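Local atomic coordinates of putative cellulase CEL6 (Mycobacterium tuberculosis, PDB entry 1UP3), a protein that probably hydrolyses beta-1,4-linked glucans such as cellulose as a glycoside hydrolase family 6 endoglucanase. Residues F10-A22 with T33-D45. Numbering follows the deposited sequence.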
ATOM      1  N   PHE A  10       3.403 -13.926   4.928  1.00  7.92           N
ATOM      2  CA  PHE A  10       3.293 -13.050   3.782  1.00  6.44           C
ATOM      3  C   PHE A  10       4.395 -13.398   2.766  1.00  6.98           C
ATOM      4  O   PHE A  10       5.524 -13.757   3.122  1.00  7.81           O
ATOM      5  CB  PHE A  10       3.356 -11.582   4.219  1.00  6.38           C
ATOM      6  CG  PHE A  10       2.241 -11.200   5.160  1.00  7.28           C
ATOM      7  CD1 PHE A  10       0.944 -11.190   4.723  1.00  8.02           C
ATOM      8  CD2 PHE A  10       2.512 -10.890   6.489  1.00 10.33           C
ATOM      9  CE1 PHE A  10      -0.099 -10.863   5.565  1.00  8.44           C
ATOM     10  CE2 PHE A  10       1.454 -10.586   7.369  1.00 11.05           C
ATOM     11  CZ  PHE A  10       0.169 -10.582   6.907  1.00 10.22           C
ATOM     12  N   TYR A  11       4.059 -13.269   1.490  1.00  6.60           N
ATOM     13  CA  TYR A  11       4.973 -13.652   0.405  1.00  7.05           C
ATOM     14  C   TYR A  11       6.149 -12.709   0.236  1.00  6.96           C
ATOM     15  O   TYR A  11       5.962 -11.503   0.128  1.00  8.15           O
ATOM     16  CB  TYR A  11       4.183 -13.704  -0.882  1.00  7.23           C
ATOM     17  CG  TYR A  11       4.937 -14.152  -2.126  1.00  7.51           C
ATOM     18  CD1 TYR A  11       5.623 -15.343  -2.164  1.00  7.39           C
ATOM     19  CD2 TYR A  11       4.890 -13.394  -3.283  1.00  8.61           C
ATOM     20  CE1 TYR A  11       6.285 -15.758  -3.346  1.00  7.50           C
ATOM     21  CE2 TYR A  11       5.536 -13.784  -4.414  1.00 10.09           C
ATOM     22  CZ  TYR A  11       6.239 -14.969  -4.444  1.00 10.56           C
ATOM     23  OH  TYR A  11       6.894 -15.341  -5.607  1.00 11.97           O
ATOM     24  N   VAL A  12       7.351 -13.284   0.201  1.00  7.61           N
ATOM     25  CA  VAL A  12       8.558 -12.550  -0.117  1.00  8.30           C
ATOM     26  C   VAL A  12       8.779 -12.646  -1.639  1.00  9.50           C
ATOM     27  O   VAL A  12       8.988 -13.749  -2.178  1.00 10.62           O
ATOM     28  CB  VAL A  12       9.718 -13.100   0.631  1.00  8.61           C
ATOM     29  CG1 VAL A  12      11.011 -12.378   0.201  1.00  9.58           C
ATOM     30  CG2 VAL A  12       9.492 -12.976   2.141  1.00 10.07           C
ATOM     31  N   ASP A  13       8.749 -11.502  -2.312  1.00  9.84           N
ATOM     32  CA  ASP A  13       8.952 -11.406  -3.761  1.00 10.08           C
ATOM     33  C   ASP A  13      10.417 -11.746  -4.071  1.00 10.93           C
ATOM     34  O   ASP A  13      11.330 -11.000  -3.675  1.00  9.89           O
ATOM     35  CB  ASP A  13       8.642  -9.979  -4.192  1.00 10.25           C
ATOM     36  CG  ASP A  13       8.780  -9.761  -5.687  1.00 13.14           C
ATOM     37  OD1 ASP A  13       9.291 -10.669  -6.391  1.00 12.76           O
ATOM     38  OD2 ASP A  13       8.497  -8.635  -6.187  1.00 15.43           O
ATOM     39  N   PRO A  14      10.682 -12.862  -4.744  1.00 11.14           N
ATOM     40  CA  PRO A  14      12.075 -13.272  -4.988  1.00 12.46           C
ATOM     41  C   PRO A  14      12.783 -12.439  -6.070  1.00 12.75           C
ATOM     42  O   PRO A  14      13.988 -12.626  -6.256  1.00 14.39           O
ATOM     43  CB  PRO A  14      11.925 -14.736  -5.447  1.00 13.43           C
ATOM     44  CG  PRO A  14      10.624 -14.750  -6.098  1.00 12.87           C
ATOM     45  CD  PRO A  14       9.713 -13.817  -5.321  1.00 11.59           C
ATOM     46  N   ALA A  15      12.059 -11.550  -6.730  1.00 12.17           N
ATOM     47  CA  ALA A  15      12.603 -10.703  -7.820  1.00 12.73           C
ATOM     48  C   ALA A  15      12.436  -9.213  -7.560  1.00 11.92           C
ATOM     49  O   ALA A  15      12.403  -8.402  -8.483  1.00 13.68           O
ATOM     50  CB  ALA A  15      11.928 -11.093  -9.132  1.00 13.92           C
ATOM     51  N   SER A  16      12.322  -8.823  -6.291  1.00 11.08           N
ATOM     52  CA  SER A  16      12.225  -7.414  -5.957  1.00  9.49           C
ATOM     53  C   SER A  16      13.538  -6.732  -6.305  1.00  8.60           C
ATOM     54  O   SER A  16      14.568  -7.376  -6.362  1.00  7.73           O
ATOM     55  CB  SER A  16      11.947  -7.194  -4.473  1.00  9.38           C
ATOM     56  OG  SER A  16      13.000  -7.710  -3.660  1.00  9.60           O
ATOM     57  N   ALA A  17      13.488  -5.426  -6.496  1.00  9.35           N
ATOM     58  CA  ALA A  17      14.713  -4.667  -6.671  1.00  8.28           C
ATOM     59  C   ALA A  17      15.647  -4.843  -5.473  1.00  8.18           C
ATOM     60  O   ALA A  17      16.867  -4.894  -5.650  1.00  8.77           O
ATOM     61  CB  ALA A  17      14.383  -3.196  -6.875  1.00  8.90           C
ATOM     62  N   ALA A  18      15.084  -4.916  -4.274  1.00  7.49           N
ATOM     63  CA  ALA A  18      15.869  -5.143  -3.067  1.00  7.14           C
ATOM     64  C   ALA A  18      16.614  -6.481  -3.131  1.00  7.31           C
ATOM     65  O   ALA A  18      17.748  -6.568  -2.714  1.00  7.14           O
ATOM     66  CB  ALA A  18      15.022  -5.047  -1.789  1.00  8.13           C
ATOM     67  N   MET A  19      15.946  -7.535  -3.604  1.00  7.44           N
ATOM     68  CA  MET A  19      16.565  -8.848  -3.707  1.00  8.12           C
ATOM     69  C   MET A  19      17.662  -8.823  -4.765  1.00  8.02           C
ATOM     70  O   MET A  19      18.730  -9.375  -4.554  1.00  8.70           O
ATOM     71  CB  MET A  19      15.508  -9.938  -4.007  1.00  8.51           C
ATOM     72  CG  MET A  19      16.084 -11.318  -4.041  1.00 11.96           C
ATOM     73  SD  MET A  19      16.598 -11.875  -2.417  1.00 14.51           S
ATOM     74  CE  MET A  19      15.081 -12.239  -1.681  1.00 12.18           C
ATOM     75  N   VAL A  20      17.410  -8.152  -5.873  1.00  8.15           N
ATOM     76  CA  VAL A  20      18.428  -8.010  -6.927  1.00  9.65           C
ATOM     77  C   VAL A  20      19.658  -7.276  -6.364  1.00  9.64           C
ATOM     78  O   VAL A  20      20.787  -7.752  -6.506  1.00 10.07           O
ATOM     79  CB  VAL A  20      17.858  -7.310  -8.145  1.00 10.60           C
ATOM     80  CG1 VAL A  20      18.995  -6.900  -9.121  1.00 10.95           C
ATOM     81  CG2 VAL A  20      16.873  -8.232  -8.834  1.00 12.43           C
ATOM     82  N   ALA A  21      19.442  -6.168  -5.647  1.00  8.64           N
ATOM     83  CA  ALA A  21      20.547  -5.475  -4.987  1.00  9.12           C
ATOM     84  C   ALA A  21      21.275  -6.358  -3.979  1.00  9.02           C
ATOM     85  O   ALA A  21      22.498  -6.340  -3.896  1.00  9.35           O
ATOM     86  CB  ALA A  21      20.081  -4.172  -4.340  1.00  9.20           C
ATOM     87  N   ALA A  22      20.535  -7.117  -3.171  1.00  8.78           N
ATOM     88  CA  ALA A  22      21.154  -7.911  -2.104  1.00  9.01           C
ATOM     89  C   ALA A  22      22.031  -9.016  -2.700  1.00  9.52           C
ATOM     90  O   ALA A  22      23.093  -9.344  -2.171  1.00 10.94           O
ATOM     91  CB  ALA A  22      20.085  -8.517  -1.242  1.00  9.69           C
ATOM     92  N   THR A  33      20.221  -7.395   2.592  1.00  8.13           N
ATOM     93  CA  THR A  33      19.718  -8.735   2.746  1.00  8.62           C
ATOM     94  C   THR A  33      18.481  -8.726   3.675  1.00  8.56           C
ATOM     95  O   THR A  33      17.518  -9.420   3.404  1.00  8.99           O
ATOM     96  CB  THR A  33      20.814  -9.620   3.263  1.00  9.62           C
ATOM     97  OG1 THR A  33      21.772  -9.825   2.204  1.00 10.35           O
ATOM     98  CG2 THR A  33      20.308 -11.003   3.598  1.00 11.16           C
ATOM     99  N   SER A  34      18.533  -7.965   4.760  1.00  8.85           N
ATOM    100  CA  SER A  34      17.406  -7.880   5.707  1.00  9.49           C
ATOM    101  C   SER A  34      16.140  -7.397   5.026  1.00  8.33           C
ATOM    102  O   SER A  34      15.088  -8.041   5.118  1.00  8.30           O
ATOM    103  CB  SER A  34      17.733  -6.946   6.861  1.00  9.17           C
ATOM    104  OG  SER A  34      16.649  -6.912   7.784  1.00 12.72           O
ATOM    105  N   VAL A  35      16.257  -6.282   4.320  1.00  7.44           N
ATOM    106  CA  VAL A  35      15.112  -5.718   3.573  1.00  7.05           C
ATOM    107  C   VAL A  35      14.602  -6.699   2.507  1.00  7.20           C
ATOM    108  O   VAL A  35      13.397  -6.917   2.364  1.00  6.74           O
ATOM    109  CB  VAL A  35      15.514  -4.340   2.950  1.00  7.02           C
ATOM    110  CG1 VAL A  35      14.470  -3.828   1.968  1.00  7.72           C
ATOM    111  CG2 VAL A  35      15.800  -3.327   4.078  1.00  7.83           C
ATOM    112  N   ALA A  36      15.520  -7.290   1.724  1.00  6.00           N
ATOM    113  CA  ALA A  36      15.137  -8.212   0.667  1.00  7.09           C
ATOM    114  C   ALA A  36      14.348  -9.415   1.128  1.00  6.62           C
ATOM    115  O   ALA A  36      13.513  -9.916   0.395  1.00  7.21           O
ATOM    116  CB  ALA A  36      16.373  -8.692  -0.049  1.00  7.14           C
ATOM    117  N   ASN A  37      14.637  -9.894   2.330  1.00  6.64           N
ATOM    118  CA  ASN A  37      13.986 -11.098   2.844  1.00  7.33           C
ATOM    119  C   ASN A  37      12.714 -10.792   3.658  1.00  6.75           C
ATOM    120  O   ASN A  37      12.159 -11.706   4.302  1.00  7.26           O
ATOM    121  CB  ASN A  37      14.971 -11.861   3.723  1.00  8.67           C
ATOM    122  CG  ASN A  37      15.997 -12.616   2.924  1.00 13.35           C
ATOM    123  OD1 ASN A  37      15.691 -13.167   1.851  1.00 16.31           O
ATOM    124  ND2 ASN A  37      17.196 -12.749   3.488  1.00 19.96           N
ATOM    125  N   THR A  38      12.282  -9.534   3.673  1.00  5.51           N
ATOM    126  CA  THR A  38      11.049  -9.145   4.383  1.00  5.90           C
ATOM    127  C   THR A  38       9.938  -9.021   3.358  1.00  5.63           C
ATOM    128  O   THR A  38      10.088  -8.312   2.353  1.00  5.13           O
ATOM    129  CB  THR A  38      11.255  -7.792   5.094  1.00  5.60           C
ATOM    130  OG1 THR A  38      12.403  -7.901   5.952  1.00  6.96           O
ATOM    131  CG2 THR A  38      10.134  -7.491   6.030  1.00  5.73           C
ATOM    132  N   PRO A  39       8.789  -9.629   3.610  1.00  6.19           N
ATOM    133  CA  PRO A  39       7.676  -9.519   2.643  1.00  5.77           C
ATOM    134  C   PRO A  39       7.129  -8.095   2.522  1.00  6.09           C
ATOM    135  O   PRO A  39       6.946  -7.402   3.548  1.00  6.46           O
ATOM    136  CB  PRO A  39       6.604 -10.448   3.212  1.00  6.60           C
ATOM    137  CG  PRO A  39       6.973 -10.662   4.616  1.00  8.30           C
ATOM    138  CD  PRO A  39       8.420 -10.417   4.810  1.00  5.95           C
ATOM    139  N   GLN A  40       6.856  -7.649   1.297  0.50  6.53           N
ATOM    140  CA  GLN A  40       6.406  -6.267   1.094  0.50  6.71           C
ATOM    141  C   GLN A  40       5.040  -6.290   0.391  0.50  7.05           C
ATOM    142  O   GLN A  40       4.192  -7.060   0.778  0.50  8.43           O
ATOM    143  CB  GLN A  40       7.526  -5.427   0.450  1.00  6.72           C
ATOM    144  CG  GLN A  40       8.708  -5.363   1.421  1.00  6.86           C
ATOM    145  CD  GLN A  40      10.029  -4.966   0.789  1.00  8.33           C
ATOM    146  OE1 GLN A  40      10.076  -4.054  -0.003  1.00  9.20           O
ATOM    147  NE2 GLN A  40      11.099  -5.643   1.171  1.00  9.93           N
ATOM    148  N   SER A  41       4.788  -5.432  -0.574  0.50  6.79           N
ATOM    149  CA  SER A  41       3.606  -5.589  -1.445  0.50  6.82           C
ATOM    150  C   SER A  41       4.069  -5.317  -2.849  1.00  6.79           C
ATOM    151  O   SER A  41       5.076  -4.612  -3.063  1.00  7.79           O
ATOM    152  CB  SER A  41       2.453  -4.633  -1.097  1.00  7.36           C
ATOM    153  OG  SER A  41       2.764  -3.300  -1.482  1.00  8.58           O
ATOM    154  N   TYR A  42       3.348  -5.857  -3.822  1.00  5.86           N
ATOM    155  CA  TYR A  42       3.665  -5.706  -5.237  1.00  6.23           C
ATOM    156  C   TYR A  42       2.716  -4.662  -5.828  1.00  6.28           C
ATOM    157  O   TYR A  42       1.525  -4.845  -5.829  1.00  6.02           O
ATOM    158  CB  TYR A  42       3.519  -7.074  -5.922  1.00  7.39           C
ATOM    159  CG  TYR A  42       4.017  -7.098  -7.349  1.00 11.25           C
ATOM    160  CD1 TYR A  42       5.375  -7.210  -7.623  1.00 15.37           C
ATOM    161  CD2 TYR A  42       3.152  -7.033  -8.404  1.00 19.33           C
ATOM    162  CE1 TYR A  42       5.856  -7.243  -8.927  1.00 20.60           C
ATOM    163  CE2 TYR A  42       3.627  -7.064  -9.728  1.00 22.63           C
ATOM    164  CZ  TYR A  42       4.969  -7.161  -9.973  1.00 23.56           C
ATOM    165  OH  TYR A  42       5.442  -7.170 -11.283  1.00 28.92           O
ATOM    166  N   TRP A  43       3.282  -3.563  -6.344  1.00  5.66           N
ATOM    167  CA  TRP A  43       2.484  -2.439  -6.801  1.00  5.34           C
ATOM    168  C   TRP A  43       2.185  -2.574  -8.286  1.00  5.62           C
ATOM    169  O   TRP A  43       3.129  -2.785  -9.093  1.00  7.63           O
ATOM    170  CB  TRP A  43       3.233  -1.142  -6.567  1.00  5.52           C
ATOM    171  CG  TRP A  43       3.378  -0.728  -5.117  1.00  5.44           C
ATOM    172  CD1 TRP A  43       3.950  -1.437  -4.108  1.00  6.35           C
ATOM    173  CD2 TRP A  43       2.859   0.453  -4.519  1.00  4.02           C
ATOM    174  NE1 TRP A  43       3.876  -0.723  -2.928  1.00  5.33           N
ATOM    175  CE2 TRP A  43       3.200   0.438  -3.157  1.00  5.18           C
ATOM    176  CE3 TRP A  43       2.158   1.563  -5.019  1.00  5.15           C
ATOM    177  CZ2 TRP A  43       2.857   1.458  -2.282  1.00  6.04           C
ATOM    178  CZ3 TRP A  43       1.832   2.585  -4.160  1.00  5.28           C
ATOM    179  CH2 TRP A  43       2.176   2.526  -2.786  1.00  5.72           C
ATOM    180  N   LEU A  44       0.920  -2.391  -8.651  1.00  5.94           N
ATOM    181  CA  LEU A  44       0.469  -2.434 -10.048  1.00  6.82           C
ATOM    182  C   LEU A  44      -0.120  -1.076 -10.443  1.00  6.52           C
ATOM    183  O   LEU A  44      -0.817  -0.433  -9.664  1.00  6.77           O
ATOM    184  CB  LEU A  44      -0.591  -3.488 -10.196  1.00  7.69           C
ATOM    185  CG  LEU A  44      -0.156  -4.899  -9.809  1.00 10.71           C
ATOM    186  CD1 LEU A  44      -1.380  -5.823  -9.836  1.00 17.00           C
ATOM    187  CD2 LEU A  44       0.928  -5.376 -10.741  1.00 15.41           C
ATOM    188  N   ASP A  45       0.177  -0.651 -11.651  1.00  7.87           N
ATOM    189  CA  ASP A  45      -0.381   0.568 -12.200  1.00  8.20           C
ATOM    190  C   ASP A  45      -0.584   0.486 -13.704  1.00  8.72           C
ATOM    191  O   ASP A  45      -0.724  -0.594 -14.241  1.00  9.59           O
ATOM    192  CB  ASP A  45       0.437   1.769 -11.748  1.00  8.86           C
ATOM    193  CG  ASP A  45       1.837   1.812 -12.324  1.00 11.42           C
ATOM    194  OD1 ASP A  45       2.207   0.937 -13.150  1.00 11.77           O
ATOM    195  OD2 ASP A  45       2.649   2.735 -11.995  1.00 14.83           O
TER
HETATM  196  O   HOH W   1       3.832  -9.793   0.241  0.40 10.84           O
HETATM  197  O   HOH W   2       7.296  -9.117  -1.099  1.00 20.70           O
HETATM  198  O   HOH W   3      12.002  -9.175  -1.804  1.00  7.80           O
HETATM  199  O   HOH W   4       9.514  -8.878  -0.419  1.00 18.64           O
HETATM  200  O   HOH W   5      23.504  -8.226   0.361  1.00 11.00           O
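V12 and P39 bring the two backbones together, their CA atoms 4.2 Å apart, and further along helix 17-24 packs against helix 30-36, with M19 opposite A36 and A22 opposite T33. This helical hairpin leads into strand 42-44, an outermost strand of the parallel sheet in the family 6 catalytic domain.

Alanines let the helices sit close. The CB of A36 lies over the backbone of helix 17-24, 3.7 Å from M19 CA; A22 CB is 3.9 Å from A36 CB, while A18 CB meets a methyl of V35. M19 starts with CG anti to its backbone N (chi1 -177°), then bends at chi2 and chi3; its sulfur passes A36 CB and its CE ends beside A36 O and N37 OD1. On the solvent-exposed side, N37 ND2 is hydrogen-bonded to an oligoethylene glycol, probably from the crystallisation liquor.

In the loops, the P39 ring meets F10 and V12: P39 CB touches F10 CB at 3.6 Å, and P39 CD lies near V12 CG2. V12's other methyl, CG1, abuts A36 O. D13 OD2 sits at the edge of the Y42 ring, with carboxylate and ring planes 65° apart, and forms a salt bridge with R262. D13 OD1 accepts from A15 N in an Asx turn, approached from above the carboxylate plane.

Water carries polar links between the two segments. One bridges Y11 O and Q40 O; another donates to Y11 O and accepts from D13 N and Q40 N. S16 is the N-cap of helix 17-24: its OG accepts from M19 N and donates to a third water 2.6 Å from S16 OG, which in turn donates to D13 O and, at 2.8 Å, to A36 O.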